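Iron transport multicopper oxidase FET3 (Saccharomyces cerevisiae, PDB 1ZPU) oxidises iron(II) to iron(III) with molecular oxygen on four copper ions, supplying ferric iron to a permease for high-affinity uptake, and also oxidises copper(I). Local coordinates at residues P393-G398 with F460-I465; H60-F65 with W103-T108; V99-Y104 with R191-G196. All coordinates share one frame; numbering follows the deposited sequence.

Contact 1. Residues P393-G398 with F460-I465; sequences PFHLHG and FFHCHI. With CU1 (copper (I) ion), chain B; CU1 (copper (I) ion), chain C; CU1 (copper (I) ion), chain D; CU1 (copper (I) ion), chain E.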
loop_
_atom_site.group_PDB
_atom_site.type_symbol
_atom_site.label_atom_id
_atom_site.label_comp_id
_atom_site.label_asym_id
_atom_site.label_seq_id
_atom_site.Cartn_x
_atom_site.Cartn_y
_atom_site.Cartn_z
ATOM N N PRO A 393 2.397 0.630 -8.524
ATOM C CA PRO A 393 1.373 1.282 -7.739
ATOM C C PRO A 393 2.010 2.116 -6.611
ATOM O O PRO A 393 2.535 1.573 -5.649
ATOM C CB PRO A 393 0.582 0.103 -7.191
ATOM C CG PRO A 393 1.572 -1.030 -7.133
ATOM C CD PRO A 393 2.778 -0.664 -7.944
ATOM N N PHE A 394 1.986 3.428 -6.748
ATOM C CA PHE A 394 2.519 4.288 -5.719
ATOM C C PHE A 394 1.446 4.661 -4.732
ATOM O O PHE A 394 0.289 4.869 -5.100
ATOM C CB PHE A 394 3.175 5.532 -6.312
ATOM C CG PHE A 394 4.438 5.234 -7.049
ATOM C CD1 PHE A 394 4.422 5.003 -8.416
ATOM C CD2 PHE A 394 5.646 5.133 -6.367
ATOM C CE1 PHE A 394 5.592 4.694 -9.094
ATOM C CE2 PHE A 394 6.824 4.829 -7.054
ATOM C CZ PHE A 394 6.789 4.619 -8.422
ATOM N N HIS A 395 1.847 4.729 -3.469
ATOM C CA HIS A 395 0.932 4.993 -2.399
ATOM C C HIS A 395 1.464 6.136 -1.535
ATOM O O HIS A 395 2.688 6.270 -1.342
ATOM C CB HIS A 395 0.680 3.717 -1.600
ATOM C CG HIS A 395 0.126 3.961 -0.232
ATOM N ND1 HIS A 395 -1.120 4.512 -0.020
ATOM C CD2 HIS A 395 0.665 3.762 0.993
ATOM C CE1 HIS A 395 -1.328 4.629 1.275
ATOM N NE2 HIS A 395 -0.262 4.181 1.912
ATOM N N LEU A 396 0.533 6.962 -1.042
ATOM C CA LEU A 396 0.864 8.128 -0.243
ATOM C C LEU A 396 0.239 8.040 1.132
ATOM O O LEU A 396 -0.982 7.955 1.253
ATOM C CB LEU A 396 0.392 9.402 -0.944
ATOM C CG LEU A 396 0.564 10.758 -0.233
ATOM C CD1 LEU A 396 2.038 11.171 -0.062
ATOM C CD2 LEU A 396 -0.224 11.836 -0.986
ATOM N N HIS A 397 1.075 8.068 2.170
ATOM C CA HIS A 397 0.590 8.047 3.552
ATOM C C HIS A 397 -0.058 9.385 3.903
ATOM O O HIS A 397 0.300 10.417 3.328
ATOM C CB HIS A 397 1.732 7.784 4.515
ATOM C CG HIS A 397 2.227 6.373 4.508
ATOM N ND1 HIS A 397 2.341 5.625 5.658
ATOM C CD2 HIS A 397 2.655 5.578 3.498
ATOM C CE1 HIS A 397 2.817 4.432 5.356
ATOM N NE2 HIS A 397 3.015 4.376 4.051
ATOM N N GLY A 398 -1.024 9.355 4.825
ATOM C CA GLY A 398 -1.614 10.572 5.387
ATOM C C GLY A 398 -2.651 11.324 4.560
ATOM O O GLY A 398 -3.270 12.262 5.055
ATOM N N PHE A 460 5.273 8.813 4.086
ATOM C CA PHE A 460 6.040 8.048 3.113
ATOM C C PHE A 460 5.322 8.071 1.770
ATOM O O PHE A 460 4.115 7.839 1.697
ATOM C CB PHE A 460 6.216 6.602 3.614
ATOM C CG PHE A 460 7.525 5.951 3.231
ATOM C CD1 PHE A 460 8.522 6.652 2.559
ATOM C CD2 PHE A 460 7.773 4.625 3.583
ATOM C CE1 PHE A 460 9.741 6.026 2.221
ATOM C CE2 PHE A 460 9.001 3.993 3.259
ATOM C CZ PHE A 460 9.973 4.693 2.575
ATOM N N PHE A 461 6.061 8.382 0.712
ATOM C CA PHE A 461 5.543 8.224 -0.644
ATOM C C PHE A 461 6.400 7.217 -1.400
ATOM O O PHE A 461 7.571 7.488 -1.679
ATOM C CB PHE A 461 5.498 9.551 -1.396
ATOM C CG PHE A 461 4.999 9.420 -2.798
ATOM C CD1 PHE A 461 3.642 9.276 -3.052
ATOM C CD2 PHE A 461 5.890 9.415 -3.868
ATOM C CE1 PHE A 461 3.177 9.146 -4.348
ATOM C CE2 PHE A 461 5.432 9.274 -5.177
ATOM C CZ PHE A 461 4.066 9.142 -5.412
ATOM N N HIS A 462 5.820 6.064 -1.726
ATOM C CA HIS A 462 6.596 4.967 -2.288
ATOM C C HIS A 462 5.780 4.031 -3.144
ATOM O O HIS A 462 4.547 4.045 -3.105
ATOM C CB HIS A 462 7.215 4.140 -1.168
ATOM C CG HIS A 462 6.207 3.431 -0.324
ATOM N ND1 HIS A 462 5.776 2.151 -0.597
ATOM C CD2 HIS A 462 5.537 3.828 0.782
ATOM C CE1 HIS A 462 4.875 1.792 0.301
ATOM N NE2 HIS A 462 4.709 2.793 1.147
ATOM N N CYS A 463 6.490 3.187 -3.881
ATOM C CA CYS A 463 5.886 2.065 -4.566
ATOM C C CYS A 463 5.528 0.976 -3.557
ATOM O O CYS A 463 6.318 0.624 -2.675
ATOM C CB CYS A 463 6.845 1.525 -5.611
ATOM S SG CYS A 463 6.144 0.202 -6.578
ATOM N N HIS A 464 4.326 0.442 -3.685
ATOM C CA HIS A 464 3.839 -0.557 -2.754
ATOM C C HIS A 464 4.220 -1.992 -3.141
ATOM O O HIS A 464 3.805 -2.941 -2.485
ATOM C CB HIS A 464 2.339 -0.424 -2.572
ATOM C CG HIS A 464 1.886 -0.749 -1.190
ATOM N ND1 HIS A 464 1.874 -2.036 -0.694
ATOM C CD2 HIS A 464 1.456 0.049 -0.181
ATOM C CE1 HIS A 464 1.446 -2.016 0.558
ATOM N NE2 HIS A 464 1.180 -0.763 0.891
ATOM N N ILE A 465 5.009 -2.151 -4.196
ATOM C CA ILE A 465 5.546 -3.450 -4.524
ATOM C C ILE A 465 6.714 -3.665 -3.598
ATOM O O ILE A 465 7.716 -2.960 -3.676
ATOM C CB ILE A 465 6.031 -3.537 -5.977
ATOM C CG1 ILE A 465 4.837 -3.609 -6.944
ATOM C CG2 ILE A 465 6.972 -4.758 -6.154
ATOM C CD1 ILE A 465 5.208 -3.400 -8.405
HETATM CU CU CU1 B . -0.352 3.640 3.888
HETATM CU CU CU1 C . 4.082 2.701 3.264
HETATM CU CU CU1 D . 7.364 -0.445 -8.280
HETATM CU CU CU1 E . -0.059 -0.235 2.668
#

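Contact 2. Residues H60-F65 with W103-T108; sequences HFHGLF and WYHSHT. With CU1 (copper (I) ion), chain E; CU1 (copper (I) ion), chain B; CU1 (copper (I) ion), chain C; NAG (2-acetamido-2-deoxy-beta-D-glucopyranose), chain F.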
loop_
_atom_site.group_PDB
_atom_site.type_symbol
_atom_site.label_atom_id
_atom_site.label_comp_id
_atom_site.label_asym_id
_atom_site.label_seq_id
_atom_site.Cartn_x
_atom_site.Cartn_y
_atom_site.Cartn_z
ATOM N N HIS A 60 1.527 -0.919 10.089
ATOM C CA HIS A 60 1.020 0.282 9.461
ATOM C C HIS A 60 -0.439 0.068 9.116
ATOM O O HIS A 60 -0.808 -0.995 8.642
ATOM C CB HIS A 60 1.811 0.565 8.195
ATOM C CG HIS A 60 1.162 1.562 7.282
ATOM N ND1 HIS A 60 0.738 2.800 7.712
ATOM C CD2 HIS A 60 0.894 1.515 5.959
ATOM C CE1 HIS A 60 0.215 3.462 6.700
ATOM N NE2 HIS A 60 0.304 2.709 5.624
ATOM N N PHE A 61 -1.266 1.081 9.345
ATOM C CA PHE A 61 -2.685 1.004 9.034
ATOM C C PHE A 61 -2.990 1.804 7.776
ATOM O O PHE A 61 -3.112 3.027 7.808
ATOM C CB PHE A 61 -3.502 1.419 10.248
ATOM C CG PHE A 61 -3.083 0.704 11.485
ATOM C CD1 PHE A 61 -2.027 1.201 12.274
ATOM C CD2 PHE A 61 -3.673 -0.506 11.832
ATOM C CE1 PHE A 61 -1.599 0.518 13.395
ATOM C CE2 PHE A 61 -3.244 -1.198 12.962
ATOM C CZ PHE A 61 -2.211 -0.684 13.744
ATOM N N HIS A 62 -3.085 1.077 6.669
ATOM C CA HIS A 62 -3.059 1.644 5.333
ATOM C C HIS A 62 -4.278 2.484 5.052
ATOM O O HIS A 62 -5.402 1.974 5.024
ATOM C CB HIS A 62 -2.985 0.525 4.299
ATOM C CG HIS A 62 -2.796 1.019 2.902
ATOM N ND1 HIS A 62 -1.665 0.747 2.168
ATOM C CD2 HIS A 62 -3.589 1.783 2.111
ATOM C CE1 HIS A 62 -1.771 1.319 0.982
ATOM N NE2 HIS A 62 -2.925 1.958 0.923
ATOM N N GLY A 63 -4.052 3.770 4.811
ATOM C CA GLY A 63 -5.121 4.647 4.348
ATOM C C GLY A 63 -5.594 5.596 5.422
ATOM O O GLY A 63 -6.147 6.650 5.126
ATOM N N LEU A 64 -5.370 5.220 6.674
ATOM C CA LEU A 64 -5.756 6.030 7.808
ATOM C C LEU A 64 -4.898 7.290 7.861
ATOM O O LEU A 64 -3.689 7.237 7.659
ATOM C CB LEU A 64 -5.625 5.194 9.074
ATOM C CG LEU A 64 -6.830 4.348 9.517
ATOM C CD1 LEU A 64 -7.528 3.562 8.419
ATOM C CD2 LEU A 64 -6.438 3.430 10.655
ATOM N N PHE A 65 -5.531 8.430 8.102
ATOM C CA PHE A 65 -4.851 9.720 7.969
ATOM C C PHE A 65 -3.967 10.072 9.158
ATOM O O PHE A 65 -3.103 10.943 9.055
ATOM C CB PHE A 65 -5.859 10.842 7.713
ATOM C CG PHE A 65 -6.580 10.729 6.386
ATOM C CD1 PHE A 65 -5.959 10.144 5.278
ATOM C CD2 PHE A 65 -7.868 11.224 6.240
ATOM C CE1 PHE A 65 -6.619 10.035 4.068
ATOM C CE2 PHE A 65 -8.527 11.122 5.029
ATOM C CZ PHE A 65 -7.903 10.535 3.942
ATOM N N TRP A 103 -6.857 -1.605 5.328
ATOM C CA TRP A 103 -6.158 -2.769 5.839
ATOM C C TRP A 103 -4.910 -2.379 6.619
ATOM O O TRP A 103 -4.444 -1.233 6.576
ATOM C CB TRP A 103 -5.806 -3.759 4.723
ATOM C CG TRP A 103 -4.884 -3.250 3.632
ATOM C CD1 TRP A 103 -5.105 -2.191 2.814
ATOM C CD2 TRP A 103 -3.641 -3.830 3.206
ATOM N NE1 TRP A 103 -4.068 -2.045 1.935
ATOM C CE2 TRP A 103 -3.155 -3.040 2.149
ATOM C CE3 TRP A 103 -2.890 -4.931 3.623
ATOM C CZ2 TRP A 103 -1.950 -3.308 1.502
ATOM C CZ3 TRP A 103 -1.692 -5.205 2.978
ATOM C CH2 TRP A 103 -1.233 -4.397 1.929
ATOM N N TYR A 104 -4.382 -3.345 7.356
ATOM C CA TYR A 104 -3.165 -3.137 8.087
ATOM C C TYR A 104 -2.142 -4.178 7.670
ATOM O O TYR A 104 -2.486 -5.323 7.384
ATOM C CB TYR A 104 -3.454 -3.216 9.579
ATOM C CG TYR A 104 -3.794 -4.588 10.100
ATOM C CD1 TYR A 104 -2.796 -5.436 10.565
ATOM C CD2 TYR A 104 -5.117 -5.026 10.164
ATOM C CE1 TYR A 104 -3.102 -6.687 11.063
ATOM C CE2 TYR A 104 -5.436 -6.288 10.663
ATOM C CZ TYR A 104 -4.419 -7.114 11.113
ATOM O OH TYR A 104 -4.708 -8.362 11.627
ATOM N N HIS A 105 -0.881 -3.777 7.624
ATOM C CA HIS A 105 0.200 -4.694 7.298
ATOM C C HIS A 105 1.472 -4.281 8.006
ATOM O O HIS A 105 1.629 -3.117 8.375
ATOM C CB HIS A 105 0.443 -4.747 5.780
ATOM C CG HIS A 105 0.749 -3.419 5.151
ATOM N ND1 HIS A 105 2.017 -2.872 5.134
ATOM C CD2 HIS A 105 -0.044 -2.541 4.489
ATOM C CE1 HIS A 105 1.983 -1.708 4.506
ATOM N NE2 HIS A 105 0.745 -1.486 4.103
ATOM N N SER A 106 2.373 -5.235 8.199
ATOM C CA SER A 106 3.710 -4.933 8.682
ATOM C C SER A 106 4.381 -4.002 7.697
ATOM O O SER A 106 4.194 -4.132 6.492
ATOM C CB SER A 106 4.522 -6.220 8.802
ATOM O OG SER A 106 5.897 -5.955 9.000
ATOM N N HIS A 107 5.155 -3.051 8.198
ATOM C CA HIS A 107 5.912 -2.173 7.306
ATOM C C HIS A 107 7.428 -2.417 7.397
ATOM O O HIS A 107 8.217 -1.563 6.986
ATOM C CB HIS A 107 5.573 -0.702 7.571
ATOM C CG HIS A 107 5.486 0.126 6.327
ATOM N ND1 HIS A 107 6.600 0.595 5.666
ATOM C CD2 HIS A 107 4.417 0.558 5.616
ATOM C CE1 HIS A 107 6.220 1.283 4.605
ATOM N NE2 HIS A 107 4.900 1.269 4.547
ATOM N N THR A 108 7.831 -3.575 7.932
ATOM C CA THR A 108 9.236 -3.924 7.968
ATOM C C THR A 108 9.639 -4.483 6.598
ATOM O O THR A 108 9.147 -3.982 5.591
ATOM C CB THR A 108 9.591 -4.776 9.200
ATOM O OG1 THR A 108 9.235 -4.035 10.373
ATOM C CG2 THR A 108 11.081 -5.051 9.270
HETATM CU CU CU1 E . -0.059 -0.235 2.668
HETATM CU CU CU1 B . -0.352 3.640 3.888
HETATM CU CU CU1 C . 4.082 2.701 3.264
HETATM C C1 NAG F . -6.664 17.070 9.916
HETATM C C2 NAG F . -7.414 17.043 8.584
HETATM C C3 NAG F . -7.882 18.431 8.154
HETATM C C4 NAG F . -8.635 19.128 9.294
HETATM C C5 NAG F . -7.828 19.015 10.601
HETATM C C6 NAG F . -8.570 19.613 11.789
HETATM C C7 NAG F . -6.980 15.243 6.996
HETATM C C8 NAG F . -5.988 14.621 6.057
HETATM N N2 NAG F . -6.624 16.421 7.534
HETATM O O3 NAG F . -8.733 18.279 7.043
HETATM O O4 NAG F . -8.964 20.472 8.960
HETATM O O5 NAG F . -7.523 17.652 10.885
HETATM O O6 NAG F . -9.765 18.892 11.995
HETATM O O7 NAG F . -8.052 14.664 7.233
#

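Contact 3. Residues V99-Y104 with R191-G196; sequences VGTYWY and RIVNVG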
loop_
_atom_site.group_PDB
_atom_site.type_symbol
_atom_site.label_atom_id
_atom_site.label_comp_id
_atom_site.label_asym_id
_atom_site.label_seq_id
_atom_site.Cartn_x
_atom_site.Cartn_y
_atom_site.Cartn_z
ATOM N N VAL A 99 -13.480 6.649 6.632
ATOM C CA VAL A 99 -14.606 5.743 6.565
ATOM C C VAL A 99 -14.339 4.739 5.449
ATOM O O VAL A 99 -13.707 5.073 4.446
ATOM C CB VAL A 99 -15.911 6.526 6.323
ATOM C CG1 VAL A 99 -16.944 5.699 5.551
ATOM C CG2 VAL A 99 -16.485 6.946 7.631
ATOM N N GLY A 100 -14.791 3.502 5.629
ATOM C CA GLY A 100 -14.773 2.546 4.538
ATOM C C GLY A 100 -13.785 1.421 4.700
ATOM O O GLY A 100 -13.560 0.932 5.812
ATOM N N THR A 101 -13.196 1.009 3.580
ATOM C CA THR A 101 -12.380 -0.201 3.550
ATOM C C THR A 101 -10.888 0.086 3.612
ATOM O O THR A 101 -10.338 0.758 2.737
ATOM C CB THR A 101 -12.728 -1.073 2.319
ATOM O OG1 THR A 101 -14.161 -1.165 2.199
ATOM C CG2 THR A 101 -12.120 -2.475 2.464
ATOM N N TYR A 102 -10.241 -0.413 4.666
ATOM C CA TYR A 102 -8.793 -0.263 4.807
ATOM C C TYR A 102 -8.171 -1.593 5.177
ATOM O O TYR A 102 -8.862 -2.593 5.303
ATOM C CB TYR A 102 -8.451 0.824 5.843
ATOM C CG TYR A 102 -9.101 2.141 5.522
ATOM C CD1 TYR A 102 -10.437 2.368 5.834
ATOM C CD2 TYR A 102 -8.400 3.137 4.875
ATOM C CE1 TYR A 102 -11.047 3.542 5.521
ATOM C CE2 TYR A 102 -9.002 4.331 4.556
ATOM C CZ TYR A 102 -10.330 4.523 4.877
ATOM O OH TYR A 102 -10.947 5.706 4.562
ATOM N N TRP A 103 -6.857 -1.605 5.328
ATOM C CA TRP A 103 -6.158 -2.769 5.839
ATOM C C TRP A 103 -4.910 -2.379 6.619
ATOM O O TRP A 103 -4.444 -1.233 6.576
ATOM C CB TRP A 103 -5.806 -3.759 4.723
ATOM C CG TRP A 103 -4.884 -3.250 3.632
ATOM C CD1 TRP A 103 -5.105 -2.191 2.814
ATOM C CD2 TRP A 103 -3.641 -3.830 3.206
ATOM N NE1 TRP A 103 -4.068 -2.045 1.935
ATOM C CE2 TRP A 103 -3.155 -3.040 2.149
ATOM C CE3 TRP A 103 -2.890 -4.931 3.623
ATOM C CZ2 TRP A 103 -1.950 -3.308 1.502
ATOM C CZ3 TRP A 103 -1.692 -5.205 2.978
ATOM C CH2 TRP A 103 -1.233 -4.397 1.929
ATOM N N TYR A 104 -4.382 -3.345 7.356
ATOM C CA TYR A 104 -3.165 -3.137 8.087
ATOM C C TYR A 104 -2.142 -4.178 7.670
ATOM O O TYR A 104 -2.486 -5.323 7.384
ATOM C CB TYR A 104 -3.454 -3.216 9.579
ATOM C CG TYR A 104 -3.794 -4.588 10.100
ATOM C CD1 TYR A 104 -2.796 -5.436 10.565
ATOM C CD2 TYR A 104 -5.117 -5.026 10.164
ATOM C CE1 TYR A 104 -3.102 -6.687 11.063
ATOM C CE2 TYR A 104 -5.436 -6.288 10.663
ATOM C CZ TYR A 104 -4.419 -7.114 11.113
ATOM O OH TYR A 104 -4.708 -8.362 11.627
ATOM N N ARG A 191 -16.288 -6.222 -0.590
ATOM C CA ARG A 191 -15.042 -5.460 -0.471
ATOM C C ARG A 191 -13.894 -6.251 -1.054
ATOM O O ARG A 191 -13.453 -7.238 -0.472
ATOM C CB ARG A 191 -14.719 -5.145 0.990
ATOM C CG ARG A 191 -15.811 -4.476 1.777
ATOM C CD ARG A 191 -15.518 -4.628 3.247
ATOM N NE ARG A 191 -16.733 -4.570 4.043
ATOM C CZ ARG A 191 -17.251 -3.435 4.500
ATOM N NH1 ARG A 191 -16.633 -2.270 4.259
ATOM N NH2 ARG A 191 -18.378 -3.460 5.208
ATOM N N ILE A 192 -13.396 -5.817 -2.199
ATOM C CA ILE A 192 -12.289 -6.521 -2.833
ATOM C C ILE A 192 -11.002 -5.787 -2.513
ATOM O O ILE A 192 -10.849 -4.633 -2.898
ATOM C CB ILE A 192 -12.481 -6.665 -4.367
ATOM C CG1 ILE A 192 -13.886 -7.146 -4.667
ATOM C CG2 ILE A 192 -11.544 -7.696 -4.940
ATOM C CD1 ILE A 192 -14.405 -6.711 -6.027
ATOM N N VAL A 193 -10.094 -6.451 -1.797
ATOM C CA VAL A 193 -8.835 -5.832 -1.389
ATOM C C VAL A 193 -7.665 -6.618 -1.936
ATOM O O VAL A 193 -7.586 -7.837 -1.730
ATOM C CB VAL A 193 -8.691 -5.788 0.152
ATOM C CG1 VAL A 193 -7.437 -5.033 0.545
ATOM C CG2 VAL A 193 -9.918 -5.157 0.815
ATOM N N ASN A 194 -6.748 -5.946 -2.624
ATOM C CA ASN A 194 -5.501 -6.620 -2.970
ATOM C C ASN A 194 -4.408 -6.448 -1.894
ATOM O O ASN A 194 -3.709 -5.432 -1.858
ATOM C CB ASN A 194 -5.010 -6.230 -4.355
ATOM C CG ASN A 194 -3.828 -7.043 -4.766
ATOM O OD1 ASN A 194 -3.206 -7.706 -3.915
ATOM N ND2 ASN A 194 -3.495 -7.021 -6.050
ATOM N N VAL A 195 -4.287 -7.437 -1.010
ATOM C CA VAL A 195 -3.316 -7.384 0.091
ATOM C C VAL A 195 -1.996 -8.052 -0.304
ATOM O O VAL A 195 -1.251 -8.533 0.541
ATOM C CB VAL A 195 -3.892 -8.060 1.333
ATOM C CG1 VAL A 195 -5.060 -7.226 1.905
ATOM C CG2 VAL A 195 -4.369 -9.446 0.971
ATOM N N GLY A 196 -1.724 -8.103 -1.603
ATOM C CA GLY A 196 -0.522 -8.747 -2.108
ATOM C C GLY A 196 0.694 -7.853 -1.943
ATOM O O GLY A 196 0.584 -6.677 -1.570
#

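Contact 1. Residues P393-G398 with F460-I465
His397 meets Phe460 and His462 along the whole length of its side chain. His397 CB lies 3.7 Å from Phe460 O, and ring atom CD2 stays close to the same carbonyl. One face of the imidazole rests on Phe460 CB, which stands 4.0 Å from the ring centroid and 22° off the normal, a CH-pi contact. The opposite face looks onto the type 2 copper, 3.4 Å above the plane. ND1 is hydrogen-bonded to Asp73 OD2, and NE2 ends the chain by binding a type 3 copper at 2.1 Å; together the two bonds probably fix the ring's rotation. His462 NE2 lies at the edge of the His397 ring, in its plane, and holds the same ion. Beneath the histidines the strands run antiparallel; the pair His395 and His462 is joined by two N-H to O=C bonds, of which His395 N to His462 O is 2.8 Å.

On the face bearing Phe394, Leu396, Phe461 and Cys463, the rings of Phe394 and Phe461 are nearly parallel but slid apart. Cys463 SG sits above the Phe394 ring, 4.9 Å from its centroid. With SG anti to the backbone N (chi1 -176°), the sulfur reaches the type 1 copper, 2.2 Å away, while His462 and His464 each bind one type 3 copper: the His-Cys-His bridge characteristic of the last cupredoxin domain of multicopper oxidases.

Contact 2. Residues H60-F65 with W103-T108
His60 O takes one hydrogen bond, from His105 N at 3.0 Å, and a CA-H...O contact from Tyr104, with 3.2 Å between Tyr104 CA and His60 O. The same oxygen lies over one face of the His105 imidazole. The return bond, from His60 N to His105 O, is nearly straight at 171°; the two reciprocal bonds make this an antiparallel hydrogen-bonded pair. Phe61 and Tyr104 point to the other face of the sheet, where Phe61 CD2 packs on Tyr104 CB.

The four histidines lie on the copper side. His60 turns the edge of its ring toward the face of His105, planes at 80°, and His107 presents its own edge toward the face of His60. Trp103 forms an offset stack on one face of the His62 ring, with NE1 3.5 Å from His62 CG, and the type 2 copper lies over the opposite face, displaced toward the rim. For Trp103, a chi1 of 62° brings the indole over toward His62.

Three of the histidines bind copper through NE2: His60 the type 2 ion, His105 and His107 one type 3 ion each. His62 uses ND1, 1.9 Å from the ion it shares with His105. The second nitrogen of three rings is also engaged: His60 ND1 with Asp73 O, His62 NE2 with Asp437, and His105 ND1 with Ser106 O at 2.9 Å, the oxygen in the His105 ring plane but the donor well above the carbonyl plane. A ring flip would probably cost each of these three imidazoles both its metal bond and its hydrogen bond.

Contact 3. Residues V99-Y104 with R191-G196
Trp103 lays one face of its indole on Val195. The CA of Val195 stands over the six-membered ring, 4.2 Å from its centroid and 20° off the normal, so this carbon sits over the ring, while Val195 CG1, 3.6 Å from Trp103 CE3, lies over the same face nearer the rim. Farther along that face comes Val193 CG1, 4.3 Å from Trp103 CD1. Val193 and Val195 thus cover the indole face turned away from His62 and His105.

Behind these contacts, strands 100-104 and 191-194 run in roughly the same direction, inclined at 31° with their axes 8.6 Å apart. That spacing is too wide for backbone pairing, and indeed no main-chain bond joins them: two sheets meet through their side chains. The first strand belongs to the first plastocyanin-like domain and the second to the next, so the packing is a domain interface of the three-cupredoxin-domain multicopper oxidase fold.

Thr101 divides its two branches between different neighbours. CG2, anti to the backbone N, packs on Val193 CG2 at 3.8 Å, whereas OG1 faces Arg191. The guanidinium meets this hydroxyl in its own plane, at the edge, through NH1; the bond is weak, 3.4 Å from NH1 to OG1. The principal polar partners lie elsewhere, with Thr101 OG1 bonded to Thr237 and Arg191 NH2 in a salt bridge with Glu134. An extended chain from CG to NE runs alongside the threonine, with Arg191 CG and CD both packing against OG1 before the guanidinium reaches it. At the end of the second strand, Asn194 OD1 accepts from Gly196 N at 2.8 Å, an Asx turn that bends the chain just where Val195 meets the indole.

In the fold
Contacts 1 and 2 come from the third and first plastocyanin-like domains, respectively, yet their centres are about 11 Å apart because both line the trinuclear copper cluster. Each of its ions is bound by histidines of both: His60 with His395 on the type 2 copper, His107 with His397 and His462 on one type 3 copper, and His62 with His105 and His464 on the other. Contact 3, centred about 10 Å from contact 2, shares Trp103 with it and lies about 15 Å from contact 1 between centres, though Trp103 CZ2 still comes within 3.8 Å of His464 CE1. Through Cys463, contact 1 alone also reaches the type 1 copper (CU1 of chain D), 12.4 Å from the nearer type 3 ion (CU1 of chain C).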